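Local structure of RNA pseudouridylate synthase domain-containing protein 1 (Homo sapiens, 5VBB) at residues K42-R47 / F60-Q65; V20-W25 / C225-F230; H174-H179 / M206-F211. The protein probably isomerises uridine to pseudouridine in RNA, acting as an RluA-type pseudouridine synthase. All blocks are in the same frame, centred on the assembly; numbering follows the deposited sequence.

Interaction 1 of 3, residues K42-R47 / F60-Q65; sequences KQLRYR and FRFCHQ
Leu44 sets its CB squarely over one face of the Phe60 ring, a CH-pi contact in which the carbon stands 3.9 Å from the ring centroid and only 9° off the ring normal. Phe60 points its CB toward the helix, and with CG beside its own backbone N (chi1 -52°) the ring slides in under the first carbon of the leucine rather than under its methyls. The far corner of the ring reaches on to the main chain, where Phe60 CZ lies 3.7 Å from Leu44 O. The rest of the leucine extends past this ring to a second one: CD1 meets Phe62 CZ at 3.9 Å, the two side chains coming from opposite directions. Leucine suits the place because it is long enough to lay its CB on Phe60 while its terminal methyl CD1 reaches Phe62. The contact lays helix 40-47 against strand 61-62, an outer strand of the four-stranded antiparallel sheet in the pseudouridine synthase fold; both phenylalanines also touch Val76 of the adjacent strand 73-77. Arg45 borders the ring with its aliphatic part, CG lying 4.1 Å from Phe60 CE2. Its chain then bends at chi3 and carries the guanidinium away from the other segment, with the charged plane turned 80° from the ring, so that methylene carbon meets the aromatic group while the charge remains at the exposed surface.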
loop_
_atom_site.group_PDB
_atom_site.type_symbol
_atom_site.label_atom_id
_atom_site.label_comp_id
_atom_site.label_asym_id
_atom_site.label_seq_id
_atom_site.Cartn_x
_atom_site.Cartn_y
_atom_site.Cartn_z
ATOM N N LYS A 42 -13.316 -11.593 10.554
ATOM C CA LYS A 42 -14.364 -11.360 11.554
ATOM C C LYS A 42 -15.242 -10.171 11.157
ATOM O O LYS A 42 -16.457 -10.256 11.278
ATOM C CB LYS A 42 -13.782 -11.160 12.967
ATOM C CG LYS A 42 -13.217 -12.433 13.582
ATOM C CD LYS A 42 -12.807 -12.218 15.033
ATOM C CE LYS A 42 -12.500 -13.507 15.756
ATOM N NZ LYS A 42 -12.508 -13.333 17.235
ATOM N N GLN A 43 -14.645 -9.083 10.647
ATOM C CA GLN A 43 -15.426 -7.926 10.174
ATOM C C GLN A 43 -16.382 -8.366 9.045
ATOM O O GLN A 43 -17.559 -7.999 9.043
ATOM C CB GLN A 43 -14.508 -6.806 9.651
ATOM C CG GLN A 43 -13.678 -6.134 10.745
ATOM C CD GLN A 43 -12.628 -5.187 10.216
ATOM O OE1 GLN A 43 -11.934 -5.465 9.231
ATOM N NE2 GLN A 43 -12.466 -4.046 10.861
ATOM N N LEU A 44 -15.863 -9.190 8.113
ATOM C CA LEU A 44 -16.645 -9.716 6.998
ATOM C C LEU A 44 -17.763 -10.610 7.477
ATOM O O LEU A 44 -18.890 -10.475 6.996
ATOM C CB LEU A 44 -15.747 -10.464 6.014
ATOM C CG LEU A 44 -14.940 -9.542 5.103
ATOM C CD1 LEU A 44 -13.745 -10.277 4.496
ATOM C CD2 LEU A 44 -15.821 -8.927 4.037
ATOM N N ARG A 45 -17.456 -11.518 8.421
ATOM C CA ARG A 45 -18.457 -12.388 9.021
ATOM C C ARG A 45 -19.551 -11.548 9.713
ATOM O O ARG A 45 -20.746 -11.867 9.599
ATOM C CB ARG A 45 -17.818 -13.327 10.051
ATOM C CG ARG A 45 -17.030 -14.488 9.442
ATOM C CD ARG A 45 -16.287 -15.293 10.507
ATOM N NE ARG A 45 -17.057 -15.434 11.751
ATOM C CZ ARG A 45 -18.093 -16.255 11.939
ATOM N NH1 ARG A 45 -18.515 -17.047 10.956
ATOM N NH2 ARG A 45 -18.716 -16.289 13.111
ATOM N N TYR A 46 -19.139 -10.477 10.426
ATOM C CA TYR A 46 -20.093 -9.598 11.108
ATOM C C TYR A 46 -21.045 -8.904 10.098
ATOM O O TYR A 46 -22.250 -8.922 10.284
ATOM C CB TYR A 46 -19.339 -8.562 11.966
ATOM C CG TYR A 46 -20.247 -7.630 12.735
ATOM C CD1 TYR A 46 -20.753 -6.477 12.147
ATOM C CD2 TYR A 46 -20.619 -7.913 14.045
ATOM C CE1 TYR A 46 -21.630 -5.639 12.833
ATOM C CE2 TYR A 46 -21.500 -7.085 14.741
ATOM C CZ TYR A 46 -21.993 -5.939 14.135
ATOM O OH TYR A 46 -22.846 -5.082 14.790
ATOM N N ARG A 47 -20.491 -8.311 9.036
ATOM C CA ARG A 47 -21.253 -7.580 8.017
ATOM C C ARG A 47 -22.061 -8.486 7.073
ATOM O O ARG A 47 -23.169 -8.107 6.670
ATOM C CB ARG A 47 -20.268 -6.729 7.194
ATOM C CG ARG A 47 -20.868 -5.916 6.042
ATOM C CD ARG A 47 -21.853 -4.836 6.446
ATOM N NE ARG A 47 -22.405 -4.177 5.259
ATOM C CZ ARG A 47 -23.394 -4.649 4.493
ATOM N NH1 ARG A 47 -23.985 -5.804 4.789
ATOM N NH2 ARG A 47 -23.801 -3.966 3.428
ATOM N N PHE A 60 -15.321 -16.575 2.168
ATOM C CA PHE A 60 -14.557 -15.420 1.664
ATOM C C PHE A 60 -13.161 -15.869 1.188
ATOM O O PHE A 60 -12.361 -16.328 2.006
ATOM C CB PHE A 60 -14.389 -14.374 2.792
ATOM C CG PHE A 60 -15.679 -13.970 3.470
ATOM C CD1 PHE A 60 -16.589 -13.144 2.830
ATOM C CD2 PHE A 60 -15.993 -14.441 4.736
ATOM C CE1 PHE A 60 -17.808 -12.812 3.439
ATOM C CE2 PHE A 60 -17.204 -14.100 5.348
ATOM C CZ PHE A 60 -18.097 -13.279 4.701
ATOM N N ARG A 61 -12.859 -15.716 -0.113
ATOM C CA ARG A 61 -11.562 -16.090 -0.669
ATOM C C ARG A 61 -10.791 -14.800 -0.960
ATOM O O ARG A 61 -11.198 -14.047 -1.827
ATOM C CB ARG A 61 -11.764 -16.901 -1.958
ATOM C CG ARG A 61 -12.609 -18.177 -1.772
ATOM C CD ARG A 61 -13.278 -18.631 -3.068
ATOM N NE ARG A 61 -14.514 -19.386 -2.840
ATOM C CZ ARG A 61 -14.588 -20.673 -2.508
ATOM N NH1 ARG A 61 -13.481 -21.392 -2.337
ATOM N NH2 ARG A 61 -15.771 -21.251 -2.331
ATOM N N PHE A 62 -9.688 -14.547 -0.226
ATOM C CA PHE A 62 -8.850 -13.379 -0.419
ATOM C C PHE A 62 -8.040 -13.592 -1.656
ATOM O O PHE A 62 -7.352 -14.602 -1.771
ATOM C CB PHE A 62 -7.924 -13.148 0.780
ATOM C CG PHE A 62 -8.688 -12.747 2.013
ATOM C CD1 PHE A 62 -9.356 -11.538 2.070
ATOM C CD2 PHE A 62 -8.814 -13.616 3.078
ATOM C CE1 PHE A 62 -10.130 -11.199 3.176
ATOM C CE2 PHE A 62 -9.600 -13.288 4.174
ATOM C CZ PHE A 62 -10.244 -12.074 4.227
ATOM N N CYS A 63 -8.117 -12.641 -2.591
ATOM C CA CYS A 63 -7.435 -12.734 -3.869
ATOM C C CYS A 63 -5.982 -12.324 -3.736
ATOM O O CYS A 63 -5.195 -12.552 -4.646
ATOM C CB CYS A 63 -8.163 -11.885 -4.911
ATOM S SG CYS A 63 -9.873 -12.384 -5.203
ATOM N N HIS A 64 -5.645 -11.652 -2.648
ATOM C CA HIS A 64 -4.308 -11.115 -2.436
ATOM C C HIS A 64 -4.174 -10.706 -0.978
ATOM O O HIS A 64 -5.127 -10.848 -0.208
ATOM C CB HIS A 64 -4.010 -9.971 -3.413
ATOM C CG HIS A 64 -4.956 -8.811 -3.348
ATOM N ND1 HIS A 64 -4.502 -7.544 -3.129
ATOM C CD2 HIS A 64 -6.305 -8.774 -3.438
ATOM C CE1 HIS A 64 -5.566 -6.756 -3.190
ATOM N NE2 HIS A 64 -6.674 -7.458 -3.328
ATOM N N GLN A 65 -3.000 -10.219 -0.593
ATOM C CA GLN A 65 -2.738 -9.830 0.790
ATOM C C GLN A 65 -2.470 -8.359 0.907
ATOM O O GLN A 65 -2.063 -7.716 -0.043
ATOM C CB GLN A 65 -1.520 -10.593 1.330
ATOM C CG GLN A 65 -1.682 -12.110 1.340
#

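Interaction 2 of 3, residues V20-W25 / C225-F230; sequences VVNKHW and CTPDPF
The flat carboxamide of Asn22 brings its ND2 corner to Pro227, 4.1 Å from CD of the pyrrolidine ring, and the two groups meet at a slant. Two aromatic rings further along are each covered on one face by the residue before them in sequence: His24 CE1 lies 3.2 Å above the plane of the Trp25 ring, offset toward its rim, and Pro229 CG stands 3.7 Å above the centre of the Phe230 ring. In the plane of its own imidazole, His24 ND1 donates to a lone pair of Trp25 O over 2.8 Å, a bond that fixes the ring's rotation. Asn22 holds CG anti to its main-chain N (chi1 179°), extending the amide across to the loop. There a water joins the segments: it accepts from Asn22 ND2 at 3.1 Å and donates to Pro227 O at 2.7 Å. An amide suits this place, since its N-H can donate to the bridging water while the same nitrogen lies against the carbons of Pro227 and Thr226. Thr226 CB lies 4.4 Å from Asn22 ND2, and the threonine hydroxyl is hydrogen-bonded to His209 NE2. Asp228 then makes an Asx turn, its OD1 accepting from Phe230 N at 3.0 Å from above the carboxylate plane, while OD2 forms a salt bridge with Lys163. The loop between strands 221-225 and 238-243 is thus laid beside strand 18-23, which is flanked in its own antiparallel sheet by strands 10-14 and 73-77, with His209 of strand 208-216 touching Asn22, Pro229 and Phe230.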
loop_
_atom_site.group_PDB
_atom_site.type_symbol
_atom_site.label_atom_id
_atom_site.label_comp_id
_atom_site.label_asym_id
_atom_site.label_seq_id
_atom_site.Cartn_x
_atom_site.Cartn_y
_atom_site.Cartn_z
ATOM N N VAL A 20 -14.626 -5.498 -2.595
ATOM C CA VAL A 20 -13.357 -4.801 -2.299
ATOM C C VAL A 20 -13.597 -3.978 -1.059
ATOM O O VAL A 20 -14.471 -3.109 -1.043
ATOM C CB VAL A 20 -12.768 -3.926 -3.431
ATOM C CG1 VAL A 20 -11.381 -3.387 -3.066
ATOM C CG2 VAL A 20 -12.717 -4.674 -4.738
ATOM N N VAL A 21 -12.787 -4.221 -0.033
ATOM C CA VAL A 21 -12.886 -3.472 1.208
ATOM C C VAL A 21 -11.795 -2.432 1.224
ATOM O O VAL A 21 -10.787 -2.572 0.523
ATOM C CB VAL A 21 -12.839 -4.375 2.485
ATOM C CG1 VAL A 21 -13.945 -5.428 2.458
ATOM C CG2 VAL A 21 -11.487 -5.052 2.646
ATOM N N ASN A 22 -11.979 -1.404 2.041
ATOM C CA ASN A 22 -10.968 -0.404 2.326
ATOM C C ASN A 22 -10.478 -0.837 3.725
ATOM O O ASN A 22 -11.087 -0.515 4.738
ATOM C CB ASN A 22 -11.567 1.002 2.301
ATOM C CG ASN A 22 -10.581 2.084 2.612
ATOM O OD1 ASN A 22 -9.397 1.825 2.784
ATOM N ND2 ASN A 22 -11.041 3.317 2.673
ATOM N N LYS A 23 -9.505 -1.737 3.747
ATOM C CA LYS A 23 -9.052 -2.369 4.982
ATOM C C LYS A 23 -8.518 -1.324 5.945
ATOM O O LYS A 23 -7.848 -0.396 5.540
ATOM C CB LYS A 23 -7.958 -3.438 4.712
ATOM C CG LYS A 23 -7.573 -4.259 5.952
ATOM C CD LYS A 23 -6.419 -5.226 5.676
ATOM C CE LYS A 23 -5.021 -4.678 5.768
ATOM N NZ LYS A 23 -4.607 -4.235 7.111
ATOM N N HIS A 24 -8.823 -1.482 7.206
ATOM C CA HIS A 24 -8.403 -0.536 8.209
ATOM C C HIS A 24 -6.926 -0.794 8.525
ATOM O O HIS A 24 -6.438 -1.932 8.384
ATOM C CB HIS A 24 -9.276 -0.723 9.456
ATOM C CG HIS A 24 -9.247 0.423 10.415
ATOM N ND1 HIS A 24 -8.194 0.599 11.300
ATOM C CD2 HIS A 24 -10.164 1.390 10.634
ATOM C CE1 HIS A 24 -8.506 1.656 12.032
ATOM N NE2 HIS A 24 -9.675 2.171 11.663
ATOM N N TRP A 25 -6.206 0.267 8.898
ATOM C CA TRP A 25 -4.804 0.145 9.322
ATOM C C TRP A 25 -4.776 -0.711 10.624
ATOM O O TRP A 25 -5.738 -0.701 11.399
ATOM C CB TRP A 25 -4.138 1.524 9.561
ATOM C CG TRP A 25 -4.917 2.463 10.437
ATOM C CD1 TRP A 25 -5.930 3.294 10.051
ATOM C CD2 TRP A 25 -4.797 2.612 11.856
ATOM N NE1 TRP A 25 -6.459 3.933 11.137
ATOM C CE2 TRP A 25 -5.769 3.553 12.261
ATOM C CE3 TRP A 25 -3.938 2.068 12.821
ATOM C CZ2 TRP A 25 -5.901 3.969 13.589
ATOM C CZ3 TRP A 25 -4.068 2.476 14.146
ATOM C CH2 TRP A 25 -5.042 3.414 14.523
ATOM N N CYS A 225 -10.603 2.930 -6.770
ATOM C CA CYS A 225 -9.824 4.043 -6.345
ATOM C C CYS A 225 -10.469 4.533 -5.080
ATOM O O CYS A 225 -11.507 5.190 -5.128
ATOM C CB CYS A 225 -9.792 5.119 -7.418
ATOM S SG CYS A 225 -8.415 6.219 -7.223
ATOM N N THR A 226 -9.917 4.110 -3.946
ATOM C CA THR A 226 -10.477 4.417 -2.653
ATOM C C THR A 226 -10.292 5.888 -2.278
ATOM O O THR A 226 -9.418 6.562 -2.846
ATOM C CB THR A 226 -9.772 3.624 -1.522
ATOM O OG1 THR A 226 -8.503 4.234 -1.265
ATOM C CG2 THR A 226 -9.633 2.156 -1.795
ATOM N N PRO A 227 -11.007 6.360 -1.227
ATOM C CA PRO A 227 -10.755 7.716 -0.733
ATOM C C PRO A 227 -9.329 7.863 -0.200
ATOM O O PRO A 227 -8.719 6.900 0.271
ATOM C CB PRO A 227 -11.745 7.865 0.429
ATOM C CG PRO A 227 -12.801 6.868 0.175
ATOM C CD PRO A 227 -12.074 5.705 -0.443
ATOM N N ASP A 228 -8.799 9.065 -0.312
ATOM C CA ASP A 228 -7.446 9.410 0.146
ATOM C C ASP A 228 -7.503 9.718 1.659
ATOM O O ASP A 228 -8.153 10.690 2.033
ATOM C CB ASP A 228 -6.978 10.632 -0.626
ATOM C CG ASP A 228 -5.663 11.233 -0.194
ATOM O OD1 ASP A 228 -5.001 10.650 0.699
ATOM O OD2 ASP A 228 -5.276 12.246 -0.778
ATOM N N PRO A 229 -6.821 8.954 2.536
ATOM C CA PRO A 229 -6.893 9.241 3.973
ATOM C C PRO A 229 -5.908 10.282 4.481
ATOM O O PRO A 229 -6.011 10.698 5.633
ATOM C CB PRO A 229 -6.544 7.882 4.587
ATOM C CG PRO A 229 -5.509 7.342 3.640
ATOM C CD PRO A 229 -5.982 7.763 2.280
ATOM N N PHE A 230 -4.928 10.668 3.671
ATOM C CA PHE A 230 -3.848 11.562 4.092
ATOM C C PHE A 230 -4.168 12.966 3.678
ATOM O O PHE A 230 -3.498 13.550 2.848
ATOM C CB PHE A 230 -2.514 11.056 3.525
ATOM C CG PHE A 230 -2.226 9.600 3.877
ATOM C CD1 PHE A 230 -2.457 9.111 5.163
ATOM C CD2 PHE A 230 -1.723 8.724 2.926
ATOM C CE1 PHE A 230 -2.215 7.760 5.471
ATOM C CE2 PHE A 230 -1.452 7.391 3.246
ATOM C CZ PHE A 230 -1.622 6.937 4.528
HETATM O O HOH W 1 -9.234 5.825 2.675
#

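Interaction 3 of 3, residues H174-H179 / M206-F211; sequences HQLRVH and MMLHAF. With SO4 (sulfate ion), chain B.
Arg177 NH1 is gripped by two partners: a salt bridge to Asp67 OD2 and a hydrogen bond of 2.7 Å to O1 of the sulfate, with an N-H...O angle of 159°. This is the probable active-site cleft of the RluA-type pseudouridine synthase fold, where helix 175-182 packs on strand 208-216 and Asp67 is the catalytic aspartate by similarity. NH2 forms a salt bridge with Asp190, and its bond to the same sulfate oxygen is weak. Arginine suits the site because its separate terminal nitrogens can pair with two carboxylates, NH1 with Asp67 and NH2 with Asp190. The sulfate, probably from the crystallisation liquor, lies with O1 at the guanidinium edge and is also bound by Ser69. Over one face of the guanidinium sits Met206 SD. Arg177 bends at chi3 (75°), which brings its end closer to Met206, and the soft, polarisable sulfur lies 3.5 Å from Arg177 NE. Met206 itself is extended through chi2 and turns only at chi3, its length letting SD reach the cation. Below the charged layer the contact is aliphatic: the two methyls of Leu208 part, CD2 lying 3.8 Å from Arg177 CG and CD1 4.1 Å from Leu176 CD1.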
loop_
_atom_site.group_PDB
_atom_site.type_symbol
_atom_site.label_atom_id
_atom_site.label_comp_id
_atom_site.label_asym_id
_atom_site.label_seq_id
_atom_site.Cartn_x
_atom_site.Cartn_y
_atom_site.Cartn_z
ATOM N N HIS A 174 6.938 -6.437 1.627
ATOM C CA HIS A 174 7.276 -5.102 2.167
ATOM C C HIS A 174 8.007 -4.199 1.144
ATOM O O HIS A 174 8.777 -3.321 1.533
ATOM C CB HIS A 174 8.124 -5.230 3.425
ATOM C CG HIS A 174 7.537 -6.095 4.499
ATOM N ND1 HIS A 174 8.340 -6.669 5.456
ATOM C CD2 HIS A 174 6.257 -6.459 4.729
ATOM C CE1 HIS A 174 7.525 -7.328 6.269
ATOM N NE2 HIS A 174 6.269 -7.252 5.856
ATOM N N GLN A 175 7.783 -4.419 -0.152
ATOM C CA GLN A 175 8.495 -3.678 -1.207
ATOM C C GLN A 175 8.524 -2.187 -1.045
ATOM O O GLN A 175 9.584 -1.576 -1.114
ATOM C CB GLN A 175 7.863 -3.946 -2.556
ATOM C CG GLN A 175 8.563 -3.206 -3.677
ATOM C CD GLN A 175 8.337 -3.784 -5.038
ATOM O OE1 GLN A 175 8.313 -5.008 -5.241
ATOM N NE2 GLN A 175 8.167 -2.925 -6.017
ATOM N N LEU A 176 7.356 -1.592 -0.877
ATOM C CA LEU A 176 7.247 -0.132 -0.837
ATOM C C LEU A 176 7.951 0.408 0.390
ATOM O O LEU A 176 8.657 1.410 0.315
ATOM C CB LEU A 176 5.755 0.265 -0.811
ATOM C CG LEU A 176 4.950 -0.281 -1.976
ATOM C CD1 LEU A 176 3.506 0.012 -1.810
ATOM C CD2 LEU A 176 5.468 0.246 -3.294
ATOM N N ARG A 177 7.808 -0.293 1.511
ATOM C CA ARG A 177 8.434 0.153 2.742
ATOM C C ARG A 177 9.934 0.014 2.680
ATOM O O ARG A 177 10.656 0.877 3.180
ATOM C CB ARG A 177 7.899 -0.648 3.922
ATOM C CG ARG A 177 6.420 -0.400 4.181
ATOM C CD ARG A 177 5.802 -1.579 4.887
ATOM N NE ARG A 177 6.226 -1.585 6.289
ATOM C CZ ARG A 177 5.811 -2.443 7.213
ATOM N NH1 ARG A 177 4.965 -3.416 6.898
ATOM N NH2 ARG A 177 6.248 -2.344 8.456
ATOM N N VAL A 178 10.415 -1.071 2.065
ATOM C CA VAL A 178 11.862 -1.278 1.966
ATOM C C VAL A 178 12.486 -0.269 1.000
ATOM O O VAL A 178 13.557 0.291 1.290
ATOM C CB VAL A 178 12.161 -2.730 1.567
ATOM C CG1 VAL A 178 13.651 -2.929 1.224
ATOM C CG2 VAL A 178 11.717 -3.672 2.668
ATOM N N HIS A 179 11.855 -0.088 -0.165
ATOM C CA HIS A 179 12.355 0.826 -1.184
ATOM C C HIS A 179 12.405 2.284 -0.688
ATOM O O HIS A 179 13.384 2.978 -0.963
ATOM C CB HIS A 179 11.528 0.729 -2.458
ATOM C CG HIS A 179 12.031 -0.261 -3.483
ATOM N ND1 HIS A 179 11.286 -0.559 -4.594
ATOM C CD2 HIS A 179 13.185 -0.976 -3.532
ATOM C CE1 HIS A 179 11.994 -1.451 -5.281
ATOM N NE2 HIS A 179 13.175 -1.673 -4.701
ATOM N N MET A 206 0.828 3.733 10.564
ATOM C CA MET A 206 1.821 3.753 9.514
ATOM C C MET A 206 1.149 4.375 8.300
ATOM O O MET A 206 0.060 3.948 7.935
ATOM C CB MET A 206 2.313 2.359 9.183
ATOM C CG MET A 206 3.436 2.399 8.212
ATOM S SD MET A 206 4.175 0.779 7.885
ATOM C CE MET A 206 2.897 0.082 6.821
ATOM N N MET A 207 1.773 5.382 7.691
ATOM C CA MET A 207 1.169 6.126 6.579
ATOM C C MET A 207 1.415 5.487 5.187
ATOM O O MET A 207 2.039 6.083 4.319
ATOM C CB MET A 207 1.680 7.577 6.586
ATOM C CG MET A 207 1.555 8.272 7.939
ATOM S SD MET A 207 -0.144 8.337 8.570
ATOM C CE MET A 207 0.155 8.980 10.230
ATOM N N LEU A 208 0.839 4.313 4.967
ATOM C CA LEU A 208 0.874 3.605 3.694
ATOM C C LEU A 208 -0.530 3.108 3.480
ATOM O O LEU A 208 -1.107 2.573 4.410
ATOM C CB LEU A 208 1.909 2.452 3.711
ATOM C CG LEU A 208 2.067 1.666 2.410
ATOM C CD1 LEU A 208 2.579 2.573 1.279
ATOM C CD2 LEU A 208 3.079 0.548 2.575
ATOM N N HIS A 209 -1.096 3.346 2.276
ATOM C CA HIS A 209 -2.468 3.059 1.949
ATOM C C HIS A 209 -2.565 2.518 0.527
ATOM O O HIS A 209 -2.044 3.145 -0.398
ATOM C CB HIS A 209 -3.258 4.379 2.013
ATOM C CG HIS A 209 -4.710 4.235 1.686
ATOM N ND1 HIS A 209 -5.578 3.552 2.531
ATOM C CD2 HIS A 209 -5.409 4.682 0.605
ATOM C CE1 HIS A 209 -6.766 3.604 1.946
ATOM N NE2 HIS A 209 -6.714 4.291 0.792
ATOM N N ALA A 210 -3.212 1.381 0.355
ATOM C CA ALA A 210 -3.412 0.789 -0.980
ATOM C C ALA A 210 -4.581 1.529 -1.582
ATOM O O ALA A 210 -5.719 1.345 -1.187
ATOM C CB ALA A 210 -3.683 -0.706 -0.852
ATOM N N PHE A 211 -4.288 2.382 -2.536
ATOM C CA PHE A 211 -5.222 3.344 -3.097
ATOM C C PHE A 211 -5.941 2.875 -4.340
ATOM O O PHE A 211 -7.160 2.937 -4.386
ATOM C CB PHE A 211 -4.404 4.611 -3.404
ATOM C CG PHE A 211 -5.108 5.744 -4.091
ATOM C CD1 PHE A 211 -6.145 6.422 -3.457
ATOM C CD2 PHE A 211 -4.603 6.271 -5.265
ATOM C CE1 PHE A 211 -6.666 7.599 -4.003
ATOM C CE2 PHE A 211 -5.183 7.376 -5.851
ATOM C CZ PHE A 211 -6.170 8.070 -5.194
HETATM S S SO4 B . 3.322 -5.208 9.565
HETATM O O1 SO4 B . 4.690 -5.046 9.049
HETATM O O2 SO4 B . 3.081 -6.645 9.741
HETATM O O3 SO4 B . 3.143 -4.501 10.815
HETATM O O4 SO4 B . 2.367 -4.634 8.623
#

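Interaction 3 borders the probable active site, where the side chain of Arg177 comes within about 3 Å of that of Asp67, while interactions 1 and 2 lie away from it. Interaction 2 joins it through the strand of 206-211: Thr226 N and Phe211 O are 3.0 Å apart, a probable hydrogen bond, and the centres of the two contacts are about 13 Å apart. Toward the other end, Leu44 CD2 packs on Val21 CG1 at 4.3 Å, linking interactions 1 and 2 over the sheet they share. Interactions 1 and 3 do not touch, with nearest atoms about 7 Å apart. Along the chain, both are nested within the loop closed by interaction 2.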